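Local coordinates for protein alpha-fucosidase (Bifidobacterium bifidum, PDB 2EAB) that probably hydrolyses alpha-1,2-linked L-fucose from glycans, being the glycoside hydrolase family 95 catalytic piece of a longer membrane-anchored protein, at residues 420-425 with 576-581; 678-683 with 725-730; 684-687 with 691-694; 702-707 with 733-738; 731-734 with 740-743. One frame throughout, in Å; residues are numbered along the deposited sequence.

Contact 1 (420-425 with 576-581); sequences HMNVNL and NTYESS. With EDO (1,2-ethanediol), chain D.
Asn422 and Tyr578 meet through their polar ends, joining the turn just ahead of helix 424-428 to the first turn of helix 577-596 within the catalytic domain, an (alpha/alpha)6 barrel as in other family 95 enzymes. Their side chains come from opposite directions. The hydroxyl Tyr578 OH donates to Asn422 OD1 over 2.6 Å, reaching the amide oxygen from the flank, with a C=O...donor angle of 102°. OD1 lies at the edge of the tyrosine ring, close to its plane, while the amide itself is turned 51° from that plane. With CG anti to the backbone N (chi1 155°), the tyrosine ring is directed at Asn422. A leucine in place of Asn422 would probably leave the tyrosine hydroxyl without this acceptor and its ring end less firmly placed.

Packing is slight: ethanediol C2 lies 3.9 Å from Tyr578 CE1, and this small molecule probably came from the crystallisation liquor. Trp510 of helix 507-520 touches Asn422.

One capping bond secures the start of the tyrosine's helix. Asn576 is the N-cap, and Glu579 N donates to Asn576 OD1 over 2.8 Å, nearly straight.

Contact 2 (678-683 with 725-730); sequences RHMSHL and IGQRIN. With EDO (1,2-ethanediol), chain D.
Arg728 and Gln727, neighbours on helix 722-734, reach across to the backbone at Arg678 and Met680 with two differently shaped side chains. Arg728 leaves the helix with CG beside its own backbone N (chi1 -70°) and then runs extended to NE, which lets NH2 meet Arg678 O at the guanidinium edge. Arg728 NH2 donates to Arg678 O over 3.1 Å, with the oxygen almost in the guanidinium plane. Gln727 instead starts with CG anti to the backbone N (chi1 179°) and stays stretched, carrying its amide out to the loop. There OE1 accepts from two waters: one also donates to Arg678 O and accepts from Arg728 NE, and the other accepts from Met680 N at 2.7 Å. Backbone groups of the loop are thus tied to the helix partly through solvent.

Met680 CE lies against the methylene CG of Arg728 and near Gln727 CD. The methionine chain bends at the last torsion (chi3 -57°), which brings CE to 3.8 Å from Arg728 CG, crossing the arginine at about a right angle, while it slides past Gln727 in the opposite direction. Arg678 turns its own guanidinium to Asn720. Leu707 and Arg710 of helix 697-711 also touch Met680, which therefore packs between that helix and helix 722-734, whose Ile725 and Ile729 pack on helix 738-751.

Contact 3 (684-687 with 691-694); sequences LGLF and LITI
Gly685 and Ile692 make the tight end of this contact, where two pieces of one loop lie backbone against backbone. Ile692 N donates to Gly685 O over 2.9 Å, coming from above the carbonyl plane, and Leu691 N makes a weak second bond to the same oxygen. Nothing larger than glycine fits the backbone as it stands: a CB on residue 685 would run into Leu691 CB. Next door, Leu686 CA points its hydrogen almost straight at Ile692 O, the two atoms 3.5 Å apart.

The segments belong to the long connection between helices 632-639 and 697-711 of the helical barrel, and the chain folds back sharply between them. The turn carries Asp690, which has been seen to bind calcium in this protein, although no ion sits there on this chain.

Side-chain packing is sparser than the backbone fit. Leu686 CB and Ile692 CB stand 4.0 Å apart, and the CG2 branch of the isoleucine, anti to its own backbone N, faces Leu686 CD1 at the same separation. Farther along, a water joins the two segments, donating to Leu686 O at 3.2 Å and to Ile692 O at 3.0 Å. Leu686 O also receives a weak bond from Arg734 NH1, while Ile692 leans on Tyr699 and Ala703 of helix 697-711.

Contact 4 (702-707 with 733-738); sequences AAKTSL and ARTGDG. With EDO (1,2-ethanediol), chain G.
Thr735 takes both partners of helix 697-711 on its carbon side. Its methyl CG2 meets Leu707 CD1 at 3.6 Å, the two side chains reaching toward each other tip to tip, and the aliphatic run of Lys704 crosses beside it, CE standing 3.8 Å from Thr735 CB. Beyond CG the lysine is extended and crosses the threonine at a slant, touching it with CG and CE. Lys704 CE is nearer to Thr735 O, at 3.4 Å, than the ammonium is. That nitrogen instead reaches the carbonyl through solvent. One water accepts from Lys704 NZ at 3.0 Å, a second donates to Thr735 O at 2.7 Å, and each closes the bridge with a weak, longer leg.

What points the methyl at the helix is the rotation of the threonine. OG1 occupies the crowded position between backbone N and carbonyl carbon (chi1 72°), which places CG2 beside the N. There OG1 is gripped twice: it accepts from Asp737 N over 3.1 Å at 161°, and it is also hydrogen-bonded to Trp732 O.

Farther out, Arg734 makes a salt bridge with Glu778 and bonds to the carbonyls of Pro688 and Gly689. Behind Thr735 the chain leaves the helix at Gly736, whose positive phi suits a residue without CB, and Asp737 then caps the following helix. The bond from Asp737 N to Thr735 OG1 closes an ST turn, here part of the tight link between two successive helices of an (alpha/alpha)6 barrel.

Contact 5 (731-734 with 740-743); sequences SWAR and TTYQ. With EDO (1,2-ethanediol), chain G.
Trp732 and Thr740 face each other inside the helical hairpin made by helices 722-734 and 738-751, within the (alpha/alpha)6-barrel catalytic domain. The methyl Thr740 CG2 sits over one face of the indole, 3.6 Å from the centre of the six-membered ring of Trp732 and only 12° off its normal, a clear CH-pi contact. Thr740 offers this methyl because CG2 stands anti to its backbone N, while OG1 (chi1 -58°) turns to the carboxylate of Asp737. Thr740 CB adds to the cover, 3.8 Å from Trp732 CE3 near the ring's rim.

Thr741 meets the backbone of the first helix. Its OG1 comes within 3.1 Å of Trp732 C and 3.4 Å of Trp732 CB, yet makes no hydrogen bond there. Its bond goes to Asp737 O. The other branch, Thr741 CG2, packs on Ala733 CB at 4.0 Å. Leu707, Arg708 and Cys711 of helix 697-711 also touch the indole, and Met779 of helix 767-780 touches Thr741.

Replacing Trp732 by an alanine would probably open a gap between the hairpin and helix 697-711 and leave the Thr740 methyl without the ring beneath it.

Each threonine therefore divides its work: the hydroxyl is spent on Asp737 in the connecting turn, and the methyl is left for apolar packing. Between these two segments there is no hydrogen bond, and their cohesion probably rests on dispersion and CH-pi attraction.

All five contacts lie in the family 95 catalytic domain. Contact 1 is the smallest and only partly buried, a single polar bond; the other four are buried, although Lys704 at the margin of contact 4 keeps water partners. Contacts 2, 4 and 5 share helix 722-734: the loop 678-683 meets its middle through waters and an arginine, whereas its end packs mainly through carbon on helices 697-711 and 738-751. Contact 3, mostly backbone bonding, is nested in the chain loop that contact 2 closes, and touches contact 4 through Ile694 and Thr735. One ethanediol molecule is hydrogen-bonded in contact 2 and also lies against contact 1.

Contact 1 (420-425 with 576-581)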
# COMPACT_ATOMS: atom_id res chain seq x y z
N HIS A 420 6.58 2.04 6.21
CA HIS A 420 6.52 3.45 6.60
C HIS A 420 5.06 3.78 6.85
O HIS A 420 4.28 3.95 5.91
CB HIS A 420 7.09 4.37 5.51
CG HIS A 420 8.34 5.07 5.92
ND1 HIS A 420 8.41 6.43 6.19
CD2 HIS A 420 9.59 4.59 6.12
CE1 HIS A 420 9.65 6.74 6.52
NE2 HIS A 420 10.39 5.64 6.50
N MET A 421 4.69 3.85 8.12
CA MET A 421 3.29 3.73 8.52
C MET A 421 2.62 5.07 8.84
O MET A 421 1.66 5.12 9.60
CB MET A 421 3.18 2.74 9.69
CG MET A 421 1.84 2.03 9.79
SD MET A 421 1.91 0.63 10.92
CE MET A 421 1.94 1.48 12.50
N ASN A 422 3.11 6.15 8.23
CA ASN A 422 2.46 7.45 8.38
C ASN A 422 2.12 8.07 7.03
O ASN A 422 2.26 9.28 6.83
CB ASN A 422 3.29 8.39 9.27
CG ASN A 422 2.43 9.40 10.03
OD1 ASN A 422 1.21 9.25 10.14
ND2 ASN A 422 3.07 10.43 10.57
N VAL A 423 1.72 7.20 6.10
CA VAL A 423 1.03 7.47 4.82
C VAL A 423 1.35 6.37 3.80
O VAL A 423 0.48 6.00 3.01
CB VAL A 423 1.28 8.88 4.19
CG1 VAL A 423 2.72 9.06 3.71
CG2 VAL A 423 0.30 9.14 3.04
N ASN A 424 2.57 5.86 3.83
CA ASN A 424 3.04 5.02 2.72
C ASN A 424 2.43 3.63 2.73
O ASN A 424 1.86 3.20 1.73
CB ASN A 424 4.57 4.92 2.72
CG ASN A 424 5.24 6.28 2.72
OD1 ASN A 424 5.54 6.85 1.66
ND2 ASN A 424 5.47 6.82 3.89
N LEU A 425 2.52 2.95 3.87
CA LEU A 425 1.91 1.63 4.00
C LEU A 425 0.39 1.72 3.83
O LEU A 425 -0.22 0.83 3.22
CB LEU A 425 2.29 0.98 5.33
CG LEU A 425 1.83 -0.46 5.52
CD1 LEU A 425 2.43 -1.39 4.47
CD2 LEU A 425 2.16 -0.95 6.92
N ASN A 576 -3.62 18.39 17.30
CA ASN A 576 -3.73 19.01 15.99
C ASN A 576 -4.79 18.27 15.18
O ASN A 576 -5.27 17.22 15.59
CB ASN A 576 -2.37 19.10 15.25
CG ASN A 576 -1.71 17.75 15.04
OD1 ASN A 576 -2.37 16.71 14.90
ND2 ASN A 576 -0.38 17.75 14.99
N THR A 577 -5.14 18.83 14.03
CA THR A 577 -6.20 18.28 13.21
C THR A 577 -5.84 16.91 12.65
O THR A 577 -6.70 16.02 12.57
CB THR A 577 -6.54 19.26 12.09
OG1 THR A 577 -6.90 20.51 12.70
CG2 THR A 577 -7.70 18.76 11.23
N TYR A 578 -4.57 16.73 12.29
CA TYR A 578 -4.04 15.45 11.83
C TYR A 578 -4.37 14.33 12.83
O TYR A 578 -5.08 13.36 12.49
CB TYR A 578 -2.52 15.62 11.59
CG TYR A 578 -1.70 14.36 11.70
CD1 TYR A 578 -1.86 13.30 10.80
CD2 TYR A 578 -0.73 14.23 12.69
CE1 TYR A 578 -1.09 12.14 10.91
CE2 TYR A 578 0.04 13.09 12.81
CZ TYR A 578 -0.14 12.05 11.92
OH TYR A 578 0.63 10.91 12.09
N GLU A 579 -3.92 14.47 14.07
CA GLU A 579 -4.14 13.40 15.05
C GLU A 579 -5.59 13.27 15.48
O GLU A 579 -6.10 12.16 15.63
CB GLU A 579 -3.23 13.56 16.27
CG GLU A 579 -1.76 13.33 15.96
CD GLU A 579 -0.93 12.93 17.17
OE1 GLU A 579 -1.43 12.98 18.31
OE2 GLU A 579 0.25 12.58 16.98
N SER A 580 -6.27 14.40 15.69
CA SER A 580 -7.67 14.35 16.09
C SER A 580 -8.56 13.74 15.02
O SER A 580 -9.50 13.01 15.34
CB SER A 580 -8.19 15.72 16.51
OG SER A 580 -7.56 16.10 17.72
N SER A 581 -8.27 14.02 13.75
CA SER A 581 -9.04 13.42 12.66
C SER A 581 -8.87 11.91 12.65
O SER A 581 -9.84 11.17 12.44
CB SER A 581 -8.63 14.00 11.30
OG SER A 581 -8.96 15.37 11.23
C1 EDO D . 0.41 12.39 6.95
O1 EDO D . 0.92 13.59 6.19
C2 EDO D . 1.51 12.10 8.05
O2 EDO D . 2.75 11.60 7.37

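Contact 2 (678-683 with 725-730)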
# COMPACT_ATOMS: atom_id res chain seq x y z
N ARG A 678 4.32 20.40 1.32
CA ARG A 678 4.12 19.13 0.62
C ARG A 678 3.11 18.20 1.32
O ARG A 678 2.30 17.55 0.65
CB ARG A 678 5.45 18.41 0.41
CG ARG A 678 5.36 17.20 -0.49
CD ARG A 678 6.73 16.76 -0.91
NE ARG A 678 6.68 15.66 -1.87
CZ ARG A 678 7.27 14.48 -1.70
NH1 ARG A 678 7.98 14.24 -0.60
NH2 ARG A 678 7.16 13.56 -2.64
N HIS A 679 3.18 18.13 2.64
CA HIS A 679 2.22 17.36 3.41
C HIS A 679 0.90 18.12 3.54
O HIS A 679 0.88 19.35 3.52
CB HIS A 679 2.75 17.10 4.82
CG HIS A 679 3.83 16.07 4.89
ND1 HIS A 679 5.14 16.32 4.52
CD2 HIS A 679 3.81 14.79 5.32
CE1 HIS A 679 5.86 15.24 4.70
NE2 HIS A 679 5.08 14.29 5.19
N MET A 680 -0.18 17.36 3.69
CA MET A 680 -1.51 17.91 3.99
C MET A 680 -2.09 17.06 5.11
O MET A 680 -3.12 16.40 4.95
CB MET A 680 -2.42 17.88 2.76
CG MET A 680 -1.77 18.42 1.49
SD MET A 680 -2.90 18.59 0.10
CE MET A 680 -3.51 16.90 -0.06
N SER A 681 -1.41 17.06 6.25
CA SER A 681 -1.72 16.13 7.33
C SER A 681 -3.08 16.38 7.96
O SER A 681 -3.67 15.47 8.54
CB SER A 681 -0.63 16.18 8.40
OG SER A 681 0.62 15.78 7.86
N HIS A 682 -3.58 17.60 7.82
CA HIS A 682 -4.88 17.97 8.38
C HIS A 682 -6.07 17.63 7.48
O HIS A 682 -7.22 17.92 7.84
CB HIS A 682 -4.88 19.46 8.71
CG HIS A 682 -4.68 20.35 7.52
ND1 HIS A 682 -3.68 20.14 6.60
CD2 HIS A 682 -5.34 21.46 7.13
CE1 HIS A 682 -3.75 21.08 5.68
NE2 HIS A 682 -4.75 21.90 5.97
N LEU A 683 -5.81 17.01 6.33
CA LEU A 683 -6.89 16.67 5.41
C LEU A 683 -7.21 15.18 5.34
O LEU A 683 -7.95 14.74 4.46
CB LEU A 683 -6.62 17.24 4.01
CG LEU A 683 -6.53 18.77 3.93
CD1 LEU A 683 -6.29 19.20 2.50
CD2 LEU A 683 -7.77 19.46 4.50
N ILE A 725 1.76 13.06 -4.59
CA ILE A 725 0.84 13.07 -5.72
C ILE A 725 -0.27 12.02 -5.54
O ILE A 725 -1.43 12.28 -5.86
CB ILE A 725 1.56 12.99 -7.11
CG1 ILE A 725 0.63 13.43 -8.23
CG2 ILE A 725 2.13 11.60 -7.37
CD1 ILE A 725 0.22 14.88 -8.16
N GLY A 726 0.09 10.85 -5.01
CA GLY A 726 -0.92 9.82 -4.72
C GLY A 726 -1.99 10.33 -3.77
O GLY A 726 -3.19 10.14 -4.01
N GLN A 727 -1.57 10.99 -2.69
CA GLN A 727 -2.51 11.56 -1.74
C GLN A 727 -3.39 12.64 -2.38
O GLN A 727 -4.60 12.69 -2.16
CB GLN A 727 -1.78 12.15 -0.54
CG GLN A 727 -2.71 12.79 0.47
CD GLN A 727 -1.99 13.49 1.59
OE1 GLN A 727 -0.77 13.72 1.52
NE2 GLN A 727 -2.72 13.82 2.64
N ARG A 728 -2.77 13.50 -3.18
CA ARG A 728 -3.50 14.60 -3.80
C ARG A 728 -4.56 14.12 -4.78
O ARG A 728 -5.67 14.66 -4.80
CB ARG A 728 -2.55 15.62 -4.43
CG ARG A 728 -1.78 16.39 -3.37
CD ARG A 728 -0.68 17.24 -3.96
NE ARG A 728 0.23 17.70 -2.91
CZ ARG A 728 1.08 18.72 -3.06
NH1 ARG A 728 1.13 19.39 -4.20
NH2 ARG A 728 1.87 19.06 -2.06
N ILE A 729 -4.24 13.11 -5.59
CA ILE A 729 -5.23 12.54 -6.50
C ILE A 729 -6.46 12.04 -5.73
O ILE A 729 -7.59 12.39 -6.06
CB ILE A 729 -4.62 11.39 -7.35
CG1 ILE A 729 -3.55 11.95 -8.29
CG2 ILE A 729 -5.70 10.68 -8.17
CD1 ILE A 729 -2.63 10.88 -8.87
N ASN A 730 -6.23 11.24 -4.69
CA ASN A 730 -7.34 10.69 -3.91
C ASN A 730 -8.14 11.75 -3.17
O ASN A 730 -9.37 11.67 -3.10
CB ASN A 730 -6.83 9.62 -2.95
CG ASN A 730 -6.54 8.31 -3.64
OD1 ASN A 730 -7.42 7.45 -3.79
ND2 ASN A 730 -5.29 8.14 -4.09
C1 EDO D . 0.41 12.39 6.95
O1 EDO D . 0.92 13.59 6.19
C2 EDO D . 1.51 12.10 8.05
O2 EDO D . 2.75 11.60 7.37
O HOH W 1 0.32 15.95 -0.30
O HOH W 2 -0.03 14.65 3.91

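Contact 3 (684-687 with 691-694)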
# COMPACT_ATOMS: atom_id res chain seq x y z
N LEU A 684 -6.70 14.40 6.29
CA LEU A 684 -6.98 12.96 6.31
C LEU A 684 -8.45 12.64 6.55
O LEU A 684 -8.91 11.54 6.22
CB LEU A 684 -6.09 12.25 7.33
CG LEU A 684 -4.58 12.43 7.11
CD1 LEU A 684 -3.81 11.58 8.11
CD2 LEU A 684 -4.16 12.09 5.67
N GLY A 685 -9.19 13.59 7.10
CA GLY A 685 -10.64 13.46 7.26
C GLY A 685 -11.42 13.54 5.96
O GLY A 685 -12.55 13.06 5.87
N LEU A 686 -10.81 14.18 4.95
CA LEU A 686 -11.33 14.23 3.58
C LEU A 686 -10.98 12.96 2.80
O LEU A 686 -11.84 12.39 2.11
CB LEU A 686 -10.76 15.46 2.85
CG LEU A 686 -10.94 15.49 1.33
CD1 LEU A 686 -12.39 15.70 0.95
CD2 LEU A 686 -10.08 16.58 0.71
N PHE A 687 -9.72 12.55 2.90
CA PHE A 687 -9.30 11.26 2.37
C PHE A 687 -8.20 10.71 3.27
O PHE A 687 -7.19 11.39 3.50
CB PHE A 687 -8.79 11.33 0.92
CG PHE A 687 -8.47 9.98 0.39
CD1 PHE A 687 -9.45 9.23 -0.25
CD2 PHE A 687 -7.24 9.39 0.65
CE1 PHE A 687 -9.19 7.93 -0.68
CE2 PHE A 687 -6.97 8.10 0.24
CZ PHE A 687 -7.95 7.37 -0.43
N LEU A 691 -14.88 12.30 7.63
CA LEU A 691 -15.09 13.50 8.42
C LEU A 691 -15.48 14.68 7.53
O LEU A 691 -16.26 15.55 7.94
CB LEU A 691 -13.81 13.78 9.19
CG LEU A 691 -13.73 14.88 10.23
CD1 LEU A 691 -14.85 14.79 11.27
CD2 LEU A 691 -12.37 14.77 10.89
N ILE A 692 -14.92 14.71 6.32
CA ILE A 692 -15.18 15.75 5.34
C ILE A 692 -15.64 15.06 4.07
O ILE A 692 -14.87 14.37 3.41
CB ILE A 692 -13.92 16.61 5.05
CG1 ILE A 692 -13.38 17.25 6.33
CG2 ILE A 692 -14.22 17.65 3.98
CD1 ILE A 692 -11.97 17.85 6.19
N THR A 693 -16.92 15.23 3.75
CA THR A 693 -17.51 14.57 2.59
C THR A 693 -18.35 15.53 1.77
O THR A 693 -18.69 16.63 2.22
CB THR A 693 -18.43 13.40 2.99
OG1 THR A 693 -19.65 13.93 3.52
CG2 THR A 693 -17.78 12.47 4.02
N ILE A 694 -18.68 15.08 0.57
CA ILE A 694 -19.51 15.84 -0.36
C ILE A 694 -20.88 16.21 0.25
O ILE A 694 -21.51 17.19 -0.17
CB ILE A 694 -19.65 15.07 -1.71
CG1 ILE A 694 -20.16 15.98 -2.84
CG2 ILE A 694 -20.51 13.80 -1.55
CD1 ILE A 694 -19.16 17.03 -3.29
O HOH W 3 -14.98 11.95 1.68

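Contact 4 (702-707 with 733-738)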
# COMPACT_ATOMS: atom_id res chain seq x y z
N ALA A 702 -14.40 24.24 2.61
CA ALA A 702 -13.18 24.57 3.34
C ALA A 702 -12.01 23.67 2.94
O ALA A 702 -10.87 24.13 2.82
CB ALA A 702 -13.43 24.50 4.83
N ALA A 703 -12.30 22.38 2.74
CA ALA A 703 -11.27 21.44 2.31
C ALA A 703 -10.77 21.77 0.91
O ALA A 703 -9.56 21.71 0.65
CB ALA A 703 -11.79 20.01 2.38
N LYS A 704 -11.69 22.15 0.02
CA LYS A 704 -11.31 22.59 -1.32
C LYS A 704 -10.41 23.83 -1.26
O LYS A 704 -9.43 23.92 -2.00
CB LYS A 704 -12.55 22.85 -2.18
CG LYS A 704 -13.31 21.60 -2.61
CD LYS A 704 -14.56 22.02 -3.39
CE LYS A 704 -15.47 20.87 -3.77
NZ LYS A 704 -16.69 21.38 -4.46
N THR A 705 -10.74 24.76 -0.37
CA THR A 705 -9.91 25.96 -0.17
C THR A 705 -8.51 25.57 0.32
O THR A 705 -7.51 26.04 -0.22
CB THR A 705 -10.59 26.92 0.81
OG1 THR A 705 -11.79 27.41 0.19
CG2 THR A 705 -9.70 28.11 1.14
N SER A 706 -8.45 24.67 1.30
CA SER A 706 -7.18 24.16 1.80
C SER A 706 -6.36 23.50 0.69
O SER A 706 -5.15 23.75 0.58
CB SER A 706 -7.40 23.17 2.94
OG SER A 706 -7.83 23.84 4.11
N LEU A 707 -7.01 22.65 -0.11
CA LEU A 707 -6.35 21.99 -1.23
C LEU A 707 -5.82 22.97 -2.26
O LEU A 707 -4.71 22.79 -2.77
CB LEU A 707 -7.31 21.01 -1.91
CG LEU A 707 -7.61 19.69 -1.19
CD1 LEU A 707 -8.77 19.00 -1.87
CD2 LEU A 707 -6.40 18.78 -1.16
N ALA A 733 -10.26 13.64 -5.64
CA ALA A 733 -11.39 12.80 -6.09
C ALA A 733 -12.58 12.93 -5.14
O ALA A 733 -13.73 13.02 -5.58
CB ALA A 733 -10.97 11.35 -6.24
N ARG A 734 -12.30 12.95 -3.84
CA ARG A 734 -13.35 13.04 -2.82
C ARG A 734 -14.12 14.36 -2.87
O ARG A 734 -15.24 14.43 -2.36
CB ARG A 734 -12.74 12.83 -1.43
CG ARG A 734 -12.24 11.41 -1.16
CD ARG A 734 -13.39 10.41 -1.02
NE ARG A 734 -13.01 9.07 -0.56
CZ ARG A 734 -12.74 8.76 0.71
NH1 ARG A 734 -12.75 9.70 1.65
NH2 ARG A 734 -12.45 7.51 1.04
N THR A 735 -13.53 15.39 -3.47
CA THR A 735 -14.20 16.69 -3.61
C THR A 735 -15.25 16.70 -4.72
O THR A 735 -16.06 17.63 -4.79
CB THR A 735 -13.22 17.85 -3.94
OG1 THR A 735 -12.75 17.72 -5.29
CG2 THR A 735 -12.04 17.88 -2.98
N GLY A 736 -15.20 15.71 -5.61
CA GLY A 736 -16.07 15.70 -6.79
C GLY A 736 -15.51 16.42 -8.00
O GLY A 736 -16.11 16.38 -9.08
N ASP A 737 -14.36 17.08 -7.84
CA ASP A 737 -13.74 17.80 -8.95
C ASP A 737 -12.89 16.83 -9.78
O ASP A 737 -11.68 16.70 -9.57
CB ASP A 737 -12.90 18.98 -8.43
CG ASP A 737 -12.32 19.85 -9.54
OD1 ASP A 737 -12.37 19.46 -10.73
OD2 ASP A 737 -11.79 20.93 -9.21
N GLY A 738 -13.55 16.15 -10.72
CA GLY A 738 -12.88 15.19 -11.58
C GLY A 738 -11.85 15.81 -12.51
O GLY A 738 -10.87 15.16 -12.85
C1 EDO G . -10.60 5.25 0.35
O1 EDO G . -12.01 5.38 -0.19
C2 EDO G . -10.08 3.84 -0.12
O2 EDO G . -10.99 2.85 0.40
O HOH W 4 -17.93 18.89 -6.34
O HOH W 5 -15.70 20.17 -7.04

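Contact 5 (731-734 with 740-743)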
# COMPACT_ATOMS: atom_id res chain seq x y z
N SER A 731 -7.44 12.75 -2.64
CA SER A 731 -8.08 13.85 -1.91
C SER A 731 -8.98 14.66 -2.83
O SER A 731 -10.14 14.93 -2.51
CB SER A 731 -7.04 14.75 -1.26
OG SER A 731 -6.25 14.02 -0.33
N TRP A 732 -8.45 15.03 -3.99
CA TRP A 732 -9.24 15.77 -4.96
C TRP A 732 -10.42 14.95 -5.48
O TRP A 732 -11.49 15.50 -5.71
CB TRP A 732 -8.37 16.30 -6.09
CG TRP A 732 -7.71 17.61 -5.75
CD1 TRP A 732 -6.43 17.80 -5.31
CD2 TRP A 732 -8.31 18.91 -5.82
NE1 TRP A 732 -6.19 19.14 -5.11
CE2 TRP A 732 -7.33 19.85 -5.42
CE3 TRP A 732 -9.58 19.38 -6.18
CZ2 TRP A 732 -7.57 21.23 -5.38
CZ3 TRP A 732 -9.83 20.75 -6.14
CH2 TRP A 732 -8.83 21.65 -5.74
N ALA A 733 -10.26 13.64 -5.64
CA ALA A 733 -11.39 12.80 -6.09
C ALA A 733 -12.58 12.93 -5.14
O ALA A 733 -13.73 13.02 -5.58
CB ALA A 733 -10.97 11.35 -6.24
N ARG A 734 -12.30 12.95 -3.84
CA ARG A 734 -13.35 13.04 -2.82
C ARG A 734 -14.12 14.36 -2.87
O ARG A 734 -15.24 14.43 -2.36
CB ARG A 734 -12.74 12.83 -1.43
CG ARG A 734 -12.24 11.41 -1.16
CD ARG A 734 -13.39 10.41 -1.02
NE ARG A 734 -13.01 9.07 -0.56
CZ ARG A 734 -12.74 8.76 0.71
NH1 ARG A 734 -12.75 9.70 1.65
NH2 ARG A 734 -12.45 7.51 1.04
N THR A 740 -9.80 18.52 -11.92
CA THR A 740 -8.56 18.73 -11.17
C THR A 740 -7.91 17.39 -10.83
O THR A 740 -6.69 17.25 -10.93
CB THR A 740 -8.79 19.58 -9.91
OG1 THR A 740 -9.35 20.84 -10.31
CG2 THR A 740 -7.48 19.84 -9.18
N THR A 741 -8.72 16.41 -10.44
CA THR A 741 -8.21 15.08 -10.11
C THR A 741 -7.49 14.48 -11.31
O THR A 741 -6.36 13.97 -11.18
CB THR A 741 -9.34 14.12 -9.66
OG1 THR A 741 -10.05 14.71 -8.57
CG2 THR A 741 -8.75 12.80 -9.19
N TYR A 742 -8.13 14.54 -12.48
CA TYR A 742 -7.52 14.04 -13.70
C TYR A 742 -6.22 14.76 -14.04
O TYR A 742 -5.24 14.14 -14.46
CB TYR A 742 -8.49 14.11 -14.89
CG TYR A 742 -7.80 13.77 -16.17
CD1 TYR A 742 -7.43 12.45 -16.45
CD2 TYR A 742 -7.44 14.76 -17.08
CE1 TYR A 742 -6.75 12.13 -17.61
CE2 TYR A 742 -6.76 14.45 -18.25
CZ TYR A 742 -6.42 13.13 -18.51
OH TYR A 742 -5.74 12.81 -19.65
N GLN A 743 -6.21 16.08 -13.85
CA GLN A 743 -5.01 16.86 -14.11
C GLN A 743 -3.84 16.40 -13.23
O GLN A 743 -2.68 16.43 -13.66
CB GLN A 743 -5.28 18.35 -13.91
CG GLN A 743 -6.03 19.02 -15.04
CD GLN A 743 -6.18 20.50 -14.78
OE1 GLN A 743 -5.56 21.33 -15.45
NE2 GLN A 743 -6.97 20.85 -13.78
C1 EDO G . -10.60 5.25 0.35
O1 EDO G . -12.01 5.38 -0.19
C2 EDO G . -10.08 3.84 -0.12
O2 EDO G . -10.99 2.85 0.40